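Local coordinates for glutathione S-Transferase (Caenorhabditis elegans, PDB 1YQ1), which probably catalyses the conjugation of glutathione to electrophilic substrates, releasing a halide ion, as a sigma-class glutathione transferase, at residues A[8-13]-A[31-36]; A[22-27]-A[194-199]. All blocks are in the same frame, centred on the assembly; numbering follows the deposited sequence.

Contact 1. Residues A[8-13]-A[31-36]; sequences YFFFRG and EVRMNP
Tyr8 pairs with Arg33, and Phe9 with Met34, where two neighbouring parallel strands end. These strands, 4-9 and 30-34, belong to the beta-alpha-beta unit that opens the thioredoxin-like N-terminal domain; helix 16-25 connects them. In 31-36, Glu31 comes first, and its OE1 forms a salt bridge with Arg19 NE on that helix. Val32 O then takes a weak hydrogen bond from Tyr8 N, at 3.4 Å. Arg33 and Tyr8 start their side chains on the same face of the sheet, where both touch Arg19. Bends at chi2 and chi3 (66° and 64°) turn the Arg33 chain back toward Glu31. Its NE and Glu31 OE1 form a long ion pair at 3.9 Å. That oxygen lies well out of the guanidinium plane, so only charge acts there. Arg33 CB sits over one face of the Phe10 ring, 4.2 Å from the centroid. Met34, a selenomethionine here, follows. Its N points at Tyr8 O, but the position of that oxygen is doubtful. Its CB packs against Phe9 CD1 at 3.7 Å, while the rest of the chain leads away; the side chain also touches Thr7 and Leu52. Met34 O meets the edge of the Phe9 ring. Asn35 has its amide plane turned almost perpendicular to the Phe10 ring (86°), with ND2 3.5 Å from Phe10 CE2. Asn35 O is hydrogen-bonded to Thr39 OG1. Pro36 closes the contact between two rings. Its CD lies 3.9 Å from Phe10 CD2, at that ring's edge, and its CB stands over the Phe9 face, 4.2 Å from the centroid.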
loop_
_atom_site.group_PDB
_atom_site.type_symbol
_atom_site.label_atom_id
_atom_site.label_comp_id
_atom_site.label_asym_id
_atom_site.label_seq_id
_atom_site.Cartn_x
_atom_site.Cartn_y
_atom_site.Cartn_z
ATOM N N TYR A 8 18.150 0.099 6.375
ATOM C CA TYR A 8 17.796 -0.559 5.117
ATOM C C TYR A 8 19.046 -1.086 4.406
ATOM O O TYR A 8 20.154 -0.788 4.812
ATOM C CB TYR A 8 17.049 0.421 4.207
ATOM C CG TYR A 8 16.415 -0.237 3.010
ATOM C CD1 TYR A 8 15.302 -1.067 3.149
ATOM C CD2 TYR A 8 16.959 -0.069 1.740
ATOM C CE1 TYR A 8 14.749 -1.718 2.047
ATOM C CE2 TYR A 8 16.418 -0.717 0.634
ATOM C CZ TYR A 8 15.319 -1.539 0.795
ATOM O OH TYR A 8 14.833 -2.206 -0.297
ATOM N N PHE A 9 18.869 -1.842 3.332
ATOM C CA PHE A 9 19.997 -2.436 2.624
ATOM C C PHE A 9 20.827 -1.543 1.722
ATOM O O PHE A 9 20.420 -0.449 1.360
ATOM C CB PHE A 9 19.514 -3.631 1.824
ATOM C CG PHE A 9 18.636 -4.552 2.605
ATOM C CD1 PHE A 9 19.069 -5.076 3.817
ATOM C CD2 PHE A 9 17.363 -4.874 2.147
ATOM C CE1 PHE A 9 18.250 -5.905 4.569
ATOM C CE2 PHE A 9 16.532 -5.704 2.890
ATOM C CZ PHE A 9 16.981 -6.220 4.107
ATOM N N PHE A 10 22.001 -2.043 1.350
ATOM C CA PHE A 10 22.943 -1.318 0.504
ATOM C C PHE A 10 22.321 -0.814 -0.792
ATOM O O PHE A 10 22.719 0.233 -1.302
ATOM C CB PHE A 10 24.161 -2.204 0.158
ATOM C CG PHE A 10 25.067 -2.527 1.346
ATOM C CD1 PHE A 10 26.068 -1.640 1.748
ATOM C CD2 PHE A 10 24.921 -3.721 2.059
ATOM C CE1 PHE A 10 26.895 -1.936 2.831
ATOM C CE2 PHE A 10 25.751 -4.018 3.144
ATOM C CZ PHE A 10 26.733 -3.127 3.526
ATOM N N PHE A 11 21.339 -1.536 -1.320
ATOM C CA PHE A 11 20.731 -1.148 -2.587
ATOM C C PHE A 11 19.553 -0.196 -2.504
ATOM O O PHE A 11 19.036 0.093 -1.421
ATOM C CB PHE A 11 20.320 -2.394 -3.371
ATOM C CG PHE A 11 19.326 -3.264 -2.654
ATOM C CD1 PHE A 11 19.672 -3.922 -1.480
ATOM C CD2 PHE A 11 18.039 -3.415 -3.150
ATOM C CE1 PHE A 11 18.754 -4.713 -0.812
ATOM C CE2 PHE A 11 17.116 -4.203 -2.486
ATOM C CZ PHE A 11 17.477 -4.856 -1.308
ATOM N N ARG A 12 19.132 0.287 -3.671
ATOM C CA ARG A 12 18.017 1.222 -3.773
ATOM C C ARG A 12 16.723 0.638 -3.223
ATOM O O ARG A 12 16.104 1.193 -2.305
ATOM C CB ARG A 12 17.816 1.612 -5.232
ATOM C CG ARG A 12 18.423 2.934 -5.591
ATOM C CD ARG A 12 18.901 2.966 -7.019
ATOM N NE ARG A 12 17.835 2.758 -7.991
ATOM C CZ ARG A 12 17.354 1.572 -8.338
ATOM N NH1 ARG A 12 17.839 0.462 -7.792
ATOM N NH2 ARG A 12 16.386 1.496 -9.236
ATOM N N GLY A 13 16.314 -0.474 -3.820
ATOM C CA GLY A 13 15.109 -1.157 -3.401
ATOM C C GLY A 13 13.940 -0.279 -3.017
ATOM O O GLY A 13 13.601 0.680 -3.711
ATOM N N GLU A 31 22.030 7.002 7.735
ATOM C CA GLU A 31 21.686 5.679 7.199
ATOM C C GLU A 31 22.393 4.485 7.813
ATOM O O GLU A 31 23.604 4.483 8.000
ATOM C CB GLU A 31 21.940 5.623 5.693
ATOM C CG GLU A 31 21.018 6.459 4.855
ATOM C CD GLU A 31 21.124 6.093 3.395
ATOM O OE1 GLU A 31 20.795 4.934 3.061
ATOM O OE2 GLU A 31 21.538 6.952 2.585
ATOM N N VAL A 32 21.619 3.445 8.083
ATOM C CA VAL A 32 22.157 2.220 8.648
ATOM C C VAL A 32 22.020 1.099 7.622
ATOM O O VAL A 32 21.189 0.214 7.781
ATOM C CB VAL A 32 21.402 1.816 9.928
ATOM C CG1 VAL A 32 22.040 0.605 10.536
ATOM C CG2 VAL A 32 21.400 2.962 10.922
ATOM N N ARG A 33 22.821 1.149 6.562
ATOM C CA ARG A 33 22.772 0.110 5.542
ATOM C C ARG A 33 22.922 -1.246 6.204
ATOM O O ARG A 33 23.810 -1.445 7.027
ATOM C CB ARG A 33 23.898 0.273 4.518
ATOM C CG ARG A 33 23.480 0.898 3.212
ATOM C CD ARG A 33 23.065 2.338 3.427
ATOM N NE ARG A 33 24.172 3.171 3.899
ATOM C CZ ARG A 33 25.278 3.422 3.202
ATOM N NH1 ARG A 33 25.438 2.906 1.988
ATOM N NH2 ARG A 33 26.229 4.189 3.720
HETATM N N MSE A 34 22.045 -2.171 5.836
HETATM C CA MSE A 34 22.071 -3.521 6.370
HETATM C C MSE A 34 22.506 -4.500 5.304
HETATM O O MSE A 34 22.220 -4.326 4.122
HETATM C CB MSE A 34 20.694 -3.920 6.894
HETATM C CG MSE A 34 20.421 -3.424 8.293
HETATM SE SE MSE A 34 21.784 -4.061 9.507
HETATM C CE MSE A 34 22.798 -2.431 9.720
ATOM N N ASN A 35 23.195 -5.543 5.727
ATOM C CA ASN A 35 23.670 -6.536 4.790
ATOM C C ASN A 35 22.577 -7.553 4.488
ATOM O O ASN A 35 22.178 -8.340 5.347
ATOM C CB ASN A 35 24.903 -7.230 5.360
ATOM C CG ASN A 35 25.814 -7.756 4.284
ATOM O OD1 ASN A 35 26.849 -8.349 4.575
ATOM N ND2 ASN A 35 25.440 -7.539 3.025
ATOM N N PRO A 36 22.062 -7.537 3.256
ATOM C CA PRO A 36 21.014 -8.485 2.891
ATOM C C PRO A 36 21.607 -9.890 2.874
ATOM O O PRO A 36 20.901 -10.888 3.029
ATOM C CB PRO A 36 20.598 -8.004 1.509
ATOM C CG PRO A 36 21.896 -7.499 0.954
ATOM C CD PRO A 36 22.455 -6.712 2.104
#

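Contact 2. Residues A[22-27]-A[194-199]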
loop_
_atom_site.group_PDB
_atom_site.type_symbol
_atom_site.label_atom_id
_atom_site.label_comp_id
_atom_site.label_asym_id
_atom_site.label_seq_id
_atom_site.Cartn_x
_atom_site.Cartn_y
_atom_site.Cartn_z
ATOM N N PHE A 22 14.462 12.689 2.156
ATOM C CA PHE A 22 15.253 13.375 3.167
ATOM C C PHE A 22 16.174 14.419 2.539
ATOM O O PHE A 22 16.500 15.436 3.162
ATOM C CB PHE A 22 16.106 12.375 3.929
ATOM C CG PHE A 22 15.421 11.741 5.093
ATOM C CD1 PHE A 22 15.048 12.499 6.187
ATOM C CD2 PHE A 22 15.248 10.364 5.142
ATOM C CE1 PHE A 22 14.520 11.905 7.326
ATOM C CE2 PHE A 22 14.720 9.753 6.277
ATOM C CZ PHE A 22 14.357 10.532 7.376
ATOM N N HIS A 23 16.616 14.153 1.314
ATOM C CA HIS A 23 17.495 15.076 0.606
ATOM C C HIS A 23 16.653 16.165 -0.038
ATOM O O HIS A 23 16.859 17.346 0.212
ATOM C CB HIS A 23 18.325 14.304 -0.425
ATOM C CG HIS A 23 19.297 13.354 0.206
ATOM N ND1 HIS A 23 20.366 13.780 0.964
ATOM C CD2 HIS A 23 19.301 12.002 0.284
ATOM C CE1 HIS A 23 20.983 12.736 1.486
ATOM N NE2 HIS A 23 20.357 11.644 1.090
ATOM N N LEU A 24 15.686 15.756 -0.848
ATOM C CA LEU A 24 14.775 16.685 -1.499
ATOM C C LEU A 24 14.223 17.671 -0.470
ATOM O O LEU A 24 13.954 18.826 -0.783
ATOM C CB LEU A 24 13.646 15.889 -2.157
ATOM C CG LEU A 24 12.303 16.487 -2.587
ATOM C CD1 LEU A 24 11.294 16.283 -1.474
ATOM C CD2 LEU A 24 12.453 17.943 -2.970
ATOM N N ALA A 25 14.069 17.215 0.765
ATOM C CA ALA A 25 13.550 18.066 1.827
ATOM C C ALA A 25 14.678 18.887 2.428
ATOM O O ALA A 25 14.557 20.099 2.615
ATOM C CB ALA A 25 12.897 17.220 2.894
ATOM N N GLY A 26 15.786 18.222 2.721
ATOM C CA GLY A 26 16.918 18.917 3.293
ATOM C C GLY A 26 17.079 18.627 4.767
ATOM O O GLY A 26 17.904 19.241 5.451
ATOM N N VAL A 27 16.283 17.697 5.278
ATOM C CA VAL A 27 16.426 17.374 6.679
ATOM C C VAL A 27 17.519 16.333 6.784
ATOM O O VAL A 27 17.639 15.433 5.950
ATOM C CB VAL A 27 15.108 16.885 7.322
ATOM C CG1 VAL A 27 13.980 17.032 6.333
ATOM C CG2 VAL A 27 15.271 15.466 7.880
ATOM N N PRO A 194 16.514 20.251 -7.180
ATOM C CA PRO A 194 17.497 20.681 -6.184
ATOM C C PRO A 194 17.428 19.840 -4.904
ATOM O O PRO A 194 16.363 19.690 -4.291
ATOM C CB PRO A 194 17.135 22.151 -5.953
ATOM C CG PRO A 194 15.673 22.214 -6.304
ATOM C CD PRO A 194 15.621 21.361 -7.544
ATOM N N GLY A 195 18.581 19.307 -4.507
ATOM C CA GLY A 195 18.662 18.463 -3.330
ATOM C C GLY A 195 18.852 17.037 -3.818
ATOM O O GLY A 195 19.805 16.349 -3.442
ATOM N N ILE A 196 17.938 16.591 -4.672
ATOM C CA ILE A 196 18.010 15.257 -5.227
ATOM C C ILE A 196 19.216 15.219 -6.138
ATOM O O ILE A 196 20.045 14.323 -6.050
ATOM C CB ILE A 196 16.739 14.916 -6.051
ATOM C CG1 ILE A 196 15.529 14.796 -5.118
ATOM C CG2 ILE A 196 16.942 13.628 -6.826
ATOM C CD1 ILE A 196 14.229 14.451 -5.822
ATOM N N LYS A 197 19.307 16.213 -7.014
ATOM C CA LYS A 197 20.405 16.317 -7.970
ATOM C C LYS A 197 21.746 16.094 -7.271
ATOM O O LYS A 197 22.528 15.232 -7.664
ATOM C CB LYS A 197 20.378 17.696 -8.641
ATOM C CG LYS A 197 21.304 17.826 -9.834
ATOM C CD LYS A 197 21.241 19.216 -10.457
ATOM C CE LYS A 197 22.152 19.296 -11.680
ATOM N NZ LYS A 197 21.860 18.183 -12.637
ATOM N N GLU A 198 22.009 16.879 -6.238
ATOM C CA GLU A 198 23.248 16.730 -5.499
ATOM C C GLU A 198 23.343 15.270 -5.104
ATOM O O GLU A 198 24.123 14.520 -5.676
ATOM C CB GLU A 198 23.251 17.612 -4.239
ATOM C CG GLU A 198 23.455 19.104 -4.495
ATOM C CD GLU A 198 22.370 19.723 -5.363
ATOM O OE1 GLU A 198 22.228 19.325 -6.539
ATOM O OE2 GLU A 198 21.656 20.616 -4.862
ATOM N N TYR A 199 22.522 14.874 -4.135
ATOM C CA TYR A 199 22.489 13.500 -3.639
ATOM C C TYR A 199 22.723 12.381 -4.665
ATOM O O TYR A 199 23.609 11.557 -4.481
ATOM C CB TYR A 199 21.162 13.235 -2.927
ATOM C CG TYR A 199 20.932 11.770 -2.669
ATOM C CD1 TYR A 199 21.670 11.087 -1.700
ATOM C CD2 TYR A 199 19.986 11.061 -3.399
ATOM C CE1 TYR A 199 21.462 9.732 -1.461
ATOM C CE2 TYR A 199 19.770 9.700 -3.173
ATOM C CZ TYR A 199 20.507 9.045 -2.203
ATOM O OH TYR A 199 20.269 7.717 -1.964
#
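His23 and Tyr199 lay their rings face to face in an offset stack, with the centroids 4.0 Å apart and the planes tilted by 14°. Tyr199 CD1 lies over one face of the imidazole, displaced toward its rim. In return, His23 CD2 lies over one face of the phenol ring, also off centre. Tyr199 CB covers the same imidazole in a CH-pi contact, 3.9 Å from the centroid. Tyr199 CG is anti to the backbone N (chi1 167°), and this swings the ring alongside the helix 16-25. There it also touches Arg19 and Leu20, and its OH is hydrogen-bonded to Glu16 OE2. A leucine in place of Tyr199 would probably leave the His23 ring without its stacking partner and Glu16 without this hydroxyl. Beside the stack, Leu24 CB meets Ile196 CG1 at 3.7 Å. Ile196 also rests on Leu20, and Leu24 on Phe78 and Tyr193, so this side is apolar and buried. The backbones also come close: Leu24 CA and Gly195 CA are 4.7 Å apart. Gly195 is the N-cap residue of helix 196-202 and has a positive phi of 107°. At this phi a side chain would press on the preceding carbonyl O, which calls for glycine; it would also point toward His23 O. Here the end of a helix in the N-terminal domain meets the start of the last helix of the C-terminal domain. Across the segments the joint rests on ring overlap and aliphatic contact; the hydroxyl bond to Glu16 lies about two turns before His23, and stack and bond together probably set its direction.

How the contacts relate
The centres of contact 1 and contact 2 are about 19 Å apart. Helix 16-25 connects the two strands of contact 1 and carries the segment 22-27 of contact 2. Along the chain their segments alternate: 8-13, 22-27, 31-36 and 194-199. Contact 1 closes the beta-alpha-beta unit by pairing strands 4-9 and 30-34 within the N-terminal domain. Contact 2 uses the far end of the connecting helix to reach helix 196-202, near the C-terminus. One contact is therefore local to the thioredoxin-like domain, and the other joins the two domains. Arg19, on helix 16-25, touches residues of both: Tyr8 and Arg33 in contact 1, and Tyr199 in contact 2. Neither contact involves the second subunit of the dimer.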